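Local coordinates for protein BsaWI endonuclease (Geobacillus stearothermophilus, PDB 4ZSF) that binds double-stranded DNA as a PD-(D/E)XK-family restriction endonuclease and probably cleaves it with the help of bound metal ions, at residues A[25-37]-A[52-64]. Numbering follows the deposited sequence.
With nucleotides of chain B.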
loop_
_atom_site.group_PDB
_atom_site.type_symbol
_atom_site.label_atom_id
_atom_site.label_comp_id
_atom_site.label_asym_id
_atom_site.label_seq_id
_atom_site.Cartn_x
_atom_site.Cartn_y
_atom_site.Cartn_z
ATOM N N GLU A 25 -12.780 2.252 22.491
ATOM C CA GLU A 25 -13.205 3.022 21.323
ATOM C C GLU A 25 -13.157 2.234 20.023
ATOM O O GLU A 25 -14.032 2.386 19.161
ATOM C CB GLU A 25 -12.313 4.293 21.200
ATOM C CG GLU A 25 -12.683 5.129 19.969
ATOM C CD GLU A 25 -11.943 6.441 19.833
ATOM O OE1 GLU A 25 -11.036 6.672 20.658
ATOM O OE2 GLU A 25 -12.282 7.244 18.914
ATOM N N ARG A 26 -12.081 1.449 19.811
ATOM C CA ARG A 26 -11.981 0.677 18.553
ATOM C C ARG A 26 -13.066 -0.389 18.433
ATOM O O ARG A 26 -13.684 -0.561 17.362
ATOM C CB ARG A 26 -10.568 0.048 18.452
ATOM C CG ARG A 26 -9.528 1.134 18.146
ATOM C CD ARG A 26 -8.132 0.564 18.358
ATOM N NE ARG A 26 -7.145 1.566 17.967
ATOM C CZ ARG A 26 -5.851 1.383 18.178
ATOM N NH1 ARG A 26 -5.442 0.225 18.720
ATOM N NH2 ARG A 26 -4.981 2.305 17.746
ATOM N N VAL A 27 -13.381 -1.052 19.540
ATOM C CA VAL A 27 -14.493 -2.050 19.491
ATOM C C VAL A 27 -15.809 -1.298 19.241
ATOM O O VAL A 27 -16.707 -1.777 18.488
ATOM C CB VAL A 27 -14.546 -2.838 20.841
ATOM C CG1 VAL A 27 -15.860 -3.578 20.991
ATOM C CG2 VAL A 27 -13.360 -3.788 20.928
ATOM N N SER A 28 -15.991 -0.160 19.938
ATOM C CA SER A 28 -17.247 0.558 19.869
ATOM C C SER A 28 -17.466 1.150 18.490
ATOM O O SER A 28 -18.593 1.145 17.995
ATOM C CB SER A 28 -17.325 1.709 20.919
ATOM O OG SER A 28 -17.157 1.197 22.249
ATOM N N GLN A 29 -16.423 1.671 17.865
ATOM C CA GLN A 29 -16.686 2.275 16.538
ATOM C C GLN A 29 -16.975 1.184 15.522
ATOM O O GLN A 29 -17.769 1.410 14.609
ATOM C CB GLN A 29 -15.503 3.176 16.111
ATOM C CG GLN A 29 -14.253 2.393 15.748
ATOM C CD GLN A 29 -13.014 3.299 15.736
ATOM O OE1 GLN A 29 -13.082 4.477 16.087
ATOM N NE2 GLN A 29 -11.880 2.729 15.365
ATOM N N LYS A 30 -16.393 -0.021 15.669
ATOM C CA LYS A 30 -16.700 -1.095 14.724
ATOM C C LYS A 30 -18.141 -1.585 14.906
ATOM O O LYS A 30 -18.856 -1.877 13.922
ATOM C CB LYS A 30 -15.740 -2.271 14.899
ATOM C CG LYS A 30 -14.507 -2.013 14.032
ATOM C CD LYS A 30 -13.674 -3.313 13.817
ATOM C CE LYS A 30 -13.224 -3.968 15.119
ATOM N NZ LYS A 30 -12.359 -5.235 14.815
ATOM N N LYS A 31 -18.555 -1.680 16.172
ATOM C CA LYS A 31 -19.964 -2.006 16.408
ATOM C C LYS A 31 -20.909 -0.964 15.822
ATOM O O LYS A 31 -21.910 -1.312 15.197
ATOM C CB LYS A 31 -20.218 -2.156 17.903
ATOM C CG LYS A 31 -21.690 -2.599 18.160
ATOM C CD LYS A 31 -21.874 -3.022 19.637
ATOM C CE LYS A 31 -23.397 -3.439 19.935
ATOM N NZ LYS A 31 -23.883 -4.481 18.950
ATOM N N ALA A 32 -20.586 0.320 16.005
ATOM C CA ALA A 32 -21.416 1.399 15.434
ATOM C C ALA A 32 -21.439 1.320 13.898
ATOM O O ALA A 32 -22.486 1.547 13.276
ATOM C CB ALA A 32 -20.850 2.795 15.897
ATOM N N ILE A 33 -20.296 1.008 13.278
ATOM C CA ILE A 33 -20.290 0.909 11.820
ATOM C C ILE A 33 -21.172 -0.253 11.333
ATOM O O ILE A 33 -22.060 -0.089 10.469
ATOM C CB ILE A 33 -18.872 0.755 11.292
ATOM C CG1 ILE A 33 -18.126 2.071 11.497
ATOM C CG2 ILE A 33 -18.856 0.441 9.750
ATOM C CD1 ILE A 33 -16.530 1.847 11.365
ATOM N N ARG A 34 -20.935 -1.415 11.918
ATOM C CA ARG A 34 -21.636 -2.648 11.528
ATOM C C ARG A 34 -23.129 -2.505 11.771
ATOM O O ARG A 34 -23.978 -2.817 10.912
ATOM C CB ARG A 34 -20.995 -3.777 12.382
ATOM C CG ARG A 34 -21.392 -5.179 12.287
ATOM C CD ARG A 34 -20.248 -5.928 13.077
ATOM N NE ARG A 34 -20.415 -5.839 14.530
ATOM C CZ ARG A 34 -19.477 -5.556 15.458
ATOM N NH1 ARG A 34 -18.208 -5.263 15.171
ATOM N NH2 ARG A 34 -19.855 -5.544 16.733
ATOM N N ASP A 35 -23.469 -2.042 12.969
ATOM C CA ASP A 35 -24.905 -2.035 13.331
ATOM C C ASP A 35 -25.658 -0.900 12.669
ATOM O O ASP A 35 -26.870 -1.011 12.394
ATOM C CB ASP A 35 -25.048 -1.956 14.862
ATOM C CG ASP A 35 -24.715 -3.295 15.564
ATOM O OD1 ASP A 35 -24.299 -4.314 14.916
ATOM O OD2 ASP A 35 -24.816 -3.276 16.808
ATOM N N THR A 36 -24.962 0.190 12.351
ATOM C CA THR A 36 -25.644 1.273 11.634
ATOM C C THR A 36 -25.885 0.798 10.197
ATOM O O THR A 36 -26.959 1.064 9.662
ATOM C CB THR A 36 -24.841 2.575 11.650
ATOM O OG1 THR A 36 -24.687 2.969 13.029
ATOM C CG2 THR A 36 -25.598 3.714 10.871
ATOM N N MET A 37 -24.888 0.151 9.574
ATOM C CA MET A 37 -25.056 -0.372 8.189
ATOM C C MET A 37 -26.283 -1.330 8.165
ATOM O O MET A 37 -27.192 -1.232 7.323
ATOM C CB MET A 37 -23.778 -1.083 7.725
ATOM C CG MET A 37 -23.866 -1.644 6.290
ATOM S SD MET A 37 -24.165 -0.348 5.036
ATOM C CE MET A 37 -23.504 -1.268 3.638
ATOM N N ILE A 52 -25.516 4.007 1.680
ATOM C CA ILE A 52 -25.547 3.876 3.130
ATOM C C ILE A 52 -24.122 3.826 3.742
ATOM O O ILE A 52 -23.816 4.511 4.745
ATOM C CB ILE A 52 -26.360 2.626 3.496
ATOM C CG1 ILE A 52 -27.804 2.875 3.018
ATOM C CG2 ILE A 52 -26.357 2.444 5.007
ATOM C CD1 ILE A 52 -28.729 1.762 3.417
ATOM N N TRP A 53 -23.265 3.022 3.151
ATOM C CA TRP A 53 -21.886 2.905 3.640
ATOM C C TRP A 53 -21.218 4.276 3.606
ATOM O O TRP A 53 -20.499 4.629 4.509
ATOM C CB TRP A 53 -21.094 1.941 2.754
ATOM C CG TRP A 53 -19.764 1.459 3.321
ATOM C CD1 TRP A 53 -18.512 1.640 2.776
ATOM C CD2 TRP A 53 -19.588 0.639 4.477
ATOM N NE1 TRP A 53 -17.583 0.968 3.538
ATOM C CE2 TRP A 53 -18.205 0.372 4.599
ATOM C CE3 TRP A 53 -20.466 0.104 5.428
ATOM C CZ2 TRP A 53 -17.691 -0.438 5.604
ATOM C CZ3 TRP A 53 -19.956 -0.681 6.448
ATOM C CH2 TRP A 53 -18.548 -0.922 6.540
ATOM N N LYS A 54 -21.470 5.048 2.540
ATOM C CA LYS A 54 -20.915 6.421 2.493
ATOM C C LYS A 54 -21.444 7.360 3.595
ATOM O O LYS A 54 -20.730 8.218 4.079
ATOM C CB LYS A 54 -21.216 7.061 1.115
ATOM C CG LYS A 54 -20.405 6.482 0.020
ATOM C CD LYS A 54 -20.777 7.221 -1.280
ATOM N N ALA A 55 -22.692 7.182 4.012
ATOM C CA ALA A 55 -23.240 7.993 5.095
ATOM C C ALA A 55 -22.622 7.578 6.451
ATOM O O ALA A 55 -22.334 8.412 7.302
ATOM C CB ALA A 55 -24.781 7.829 5.111
ATOM N N VAL A 56 -22.369 6.289 6.597
ATOM C CA VAL A 56 -21.687 5.778 7.803
ATOM C C VAL A 56 -20.250 6.327 7.867
ATOM O O VAL A 56 -19.723 6.744 8.895
ATOM C CB VAL A 56 -21.645 4.240 7.764
ATOM C CG1 VAL A 56 -20.823 3.704 8.957
ATOM C CG2 VAL A 56 -23.130 3.721 7.878
ATOM N N TYR A 57 -19.615 6.294 6.725
ATOM C CA TYR A 57 -18.255 6.939 6.603
ATOM C C TYR A 57 -18.295 8.399 7.059
ATOM O O TYR A 57 -17.422 8.852 7.825
ATOM C CB TYR A 57 -17.826 6.856 5.175
ATOM C CG TYR A 57 -16.663 7.736 4.769
ATOM C CD1 TYR A 57 -15.357 7.351 5.088
ATOM C CD2 TYR A 57 -16.872 8.924 4.061
ATOM C CE1 TYR A 57 -14.219 8.145 4.606
ATOM C CE2 TYR A 57 -15.763 9.751 3.611
ATOM C CZ TYR A 57 -14.467 9.325 3.883
ATOM O OH TYR A 57 -13.434 10.129 3.391
ATOM N N SER A 58 -19.288 9.133 6.575
ATOM C CA SER A 58 -19.467 10.533 6.937
ATOM C C SER A 58 -19.567 10.674 8.452
ATOM O O SER A 58 -18.957 11.567 9.030
ATOM C CB SER A 58 -20.726 11.120 6.285
ATOM O OG SER A 58 -20.853 12.502 6.590
ATOM N N ALA A 59 -20.331 9.781 9.092
ATOM C CA ALA A 59 -20.566 9.874 10.537
ATOM C C ALA A 59 -19.269 9.579 11.260
ATOM O O ALA A 59 -18.905 10.270 12.226
ATOM C CB ALA A 59 -21.680 8.887 10.978
ATOM N N HIS A 60 -18.564 8.577 10.786
ATOM C CA HIS A 60 -17.333 8.177 11.468
ATOM C C HIS A 60 -16.301 9.288 11.294
ATOM O O HIS A 60 -15.621 9.684 12.243
ATOM C CB HIS A 60 -16.767 6.851 10.910
ATOM C CG HIS A 60 -15.477 6.426 11.565
ATOM N ND1 HIS A 60 -15.431 5.877 12.837
ATOM C CD2 HIS A 60 -14.190 6.483 11.126
ATOM C CE1 HIS A 60 -14.174 5.584 13.139
ATOM N NE2 HIS A 60 -13.400 5.926 12.114
ATOM N N MET A 61 -16.175 9.778 10.065
ATOM C CA MET A 61 -15.239 10.911 9.861
ATOM C C MET A 61 -15.562 12.160 10.722
ATOM O O MET A 61 -14.641 12.806 11.225
ATOM C CB MET A 61 -15.209 11.325 8.380
ATOM C CG MET A 61 -14.713 10.264 7.420
ATOM S SD MET A 61 -12.945 9.924 7.682
ATOM C CE MET A 61 -12.234 11.417 6.920
ATOM N N ASP A 62 -16.854 12.495 10.880
ATOM C CA ASP A 62 -17.273 13.627 11.705
ATOM C C ASP A 62 -16.858 13.396 13.159
ATOM O O ASP A 62 -16.362 14.321 13.819
ATOM C CB ASP A 62 -18.793 13.856 11.630
ATOM C CG ASP A 62 -19.227 15.176 12.283
ATOM O OD1 ASP A 62 -18.389 16.073 12.543
ATOM O OD2 ASP A 62 -20.436 15.314 12.520
ATOM N N ARG A 63 -17.116 12.200 13.687
ATOM C CA ARG A 63 -16.767 11.930 15.079
ATOM C C ARG A 63 -15.246 12.050 15.317
ATOM O O ARG A 63 -14.798 12.670 16.284
ATOM C CB ARG A 63 -17.234 10.558 15.541
ATOM C CG ARG A 63 -17.001 10.399 17.083
ATOM C CD ARG A 63 -17.495 9.059 17.533
ATOM N NE ARG A 63 -16.678 7.971 16.994
ATOM C CZ ARG A 63 -15.462 7.614 17.415
ATOM N NH1 ARG A 63 -14.874 8.234 18.434
ATOM N NH2 ARG A 63 -14.832 6.597 16.810
ATOM N N LYS A 64 -14.462 11.499 14.406
ATOM C CA LYS A 64 -13.022 11.448 14.598
ATOM C C LYS A 64 -12.246 12.698 14.199
ATOM O O LYS A 64 -11.092 12.862 14.612
ATOM C CB LYS A 64 -12.444 10.272 13.822
ATOM C CG LYS A 64 -12.844 8.907 14.336
ATOM C CD LYS A 64 -12.001 8.433 15.556
ATOM C CE LYS A 64 -11.338 7.081 15.284
ATOM N NZ LYS A 64 -10.832 6.169 16.430
ATOM P P DC B 11 -8.047 3.806 15.170
ATOM O OP1 DC B 11 -9.488 4.124 14.910
ATOM O OP2 DC B 11 -7.387 4.097 16.470
ATOM O "O5'" DC B 11 -7.812 2.278 14.870
ATOM C "C5'" DC B 11 -8.261 1.734 13.595
ATOM C "C4'" DC B 11 -7.724 0.322 13.379
ATOM O "O4'" DC B 11 -6.280 0.366 13.269
ATOM C "C3'" DC B 11 -8.024 -0.685 14.489
ATOM O "O3'" DC B 11 -8.622 -1.839 13.858
ATOM C "C2'" DC B 11 -6.647 -1.035 15.112
ATOM C "C1'" DC B 11 -5.741 -0.795 13.899
ATOM N N1 DC B 11 -4.326 -0.403 14.172
ATOM C C2 DC B 11 -3.302 -1.068 13.492
ATOM O O2 DC B 11 -3.596 -2.062 12.790
ATOM N N3 DC B 11 -2.010 -0.656 13.678
ATOM C C4 DC B 11 -1.743 0.403 14.415
ATOM N N4 DC B 11 -0.438 0.790 14.513
ATOM C C5 DC B 11 -2.783 1.110 15.119
ATOM C C6 DC B 11 -4.051 0.689 14.924
ATOM P P DG B 12 -9.473 -2.850 14.699
ATOM O OP1 DG B 12 -10.262 -3.601 13.678
ATOM O OP2 DG B 12 -10.099 -2.191 15.844
ATOM O "O5'" DG B 12 -8.410 -3.866 15.314
ATOM C "C5'" DG B 12 -7.931 -4.925 14.509
ATOM C "C4'" DG B 12 -6.705 -5.557 15.163
ATOM O "O4'" DG B 12 -5.655 -4.584 15.238
ATOM C "C3'" DG B 12 -6.910 -6.060 16.561
ATOM O "O3'" DG B 12 -6.897 -7.445 16.452
ATOM C "C2'" DG B 12 -5.681 -5.540 17.348
ATOM C "C1'" DG B 12 -4.781 -4.994 16.247
ATOM N N9 DG B 12 -3.952 -3.827 16.620
ATOM C C8 DG B 12 -4.333 -2.702 17.335
ATOM N N7 DG B 12 -3.372 -1.821 17.472
ATOM C C5 DG B 12 -2.296 -2.400 16.785
ATOM C C6 DG B 12 -0.980 -1.956 16.640
ATOM O O6 DG B 12 -0.506 -0.932 17.049
ATOM N N1 DG B 12 -0.197 -2.855 15.907
ATOM C C2 DG B 12 -0.648 -4.044 15.407
ATOM N N2 DG B 12 0.244 -4.798 14.735
ATOM N N3 DG B 12 -1.881 -4.486 15.557
ATOM C C4 DG B 12 -2.644 -3.623 16.263
#
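Gln29 and Lys64 meet at the DNA backbone. Lys64 NZ donates to Gln29 OE1 at 2.8 Å, on a lone pair in the carbonyl plane. Both side chains also grip one phosphate oxygen: Gln29 NE2 lies 2.8 Å from OP1 of DC11 of chain B, with a nearly straight bond (166°), and Lys64 NZ lies 2.9 Å from that OP1. Gln29 OE1 also faces the edge of the His60 ring, 3.3 Å from CE1; His60 ND1 is held by Tyr11. Glu25 reaches across with CG anti to its N (chi1 178°). Its OE2 forms salt bridges with Arg63 NH1 (2.8 Å), met from above the carboxylate plane, and, more weakly, with Lys64 NZ.

Segments 25-37 and 52-64 run roughly antiparallel (150°) in the N-terminal helical region, far from the calcium site. Arg26, extended from CG to NE, sets its guanidinium over DC11 of chain B. Its NE donates to OP2 of DC11 of chain B at 3.0 Å, and NH2 reaches the same oxygen. With an alanine here, that OP2 would probably lose both guanidinium donors.

Further along, the contact is apolar. Ile33 CG2 touches Trp53 CH2 at 3.5 Å. Met37 bends at chi2, bringing SD to the Trp53 ring edge, a Met-aromatic contact, and against Ile52 CG2. Trp83 of the second subunit also meets Trp53.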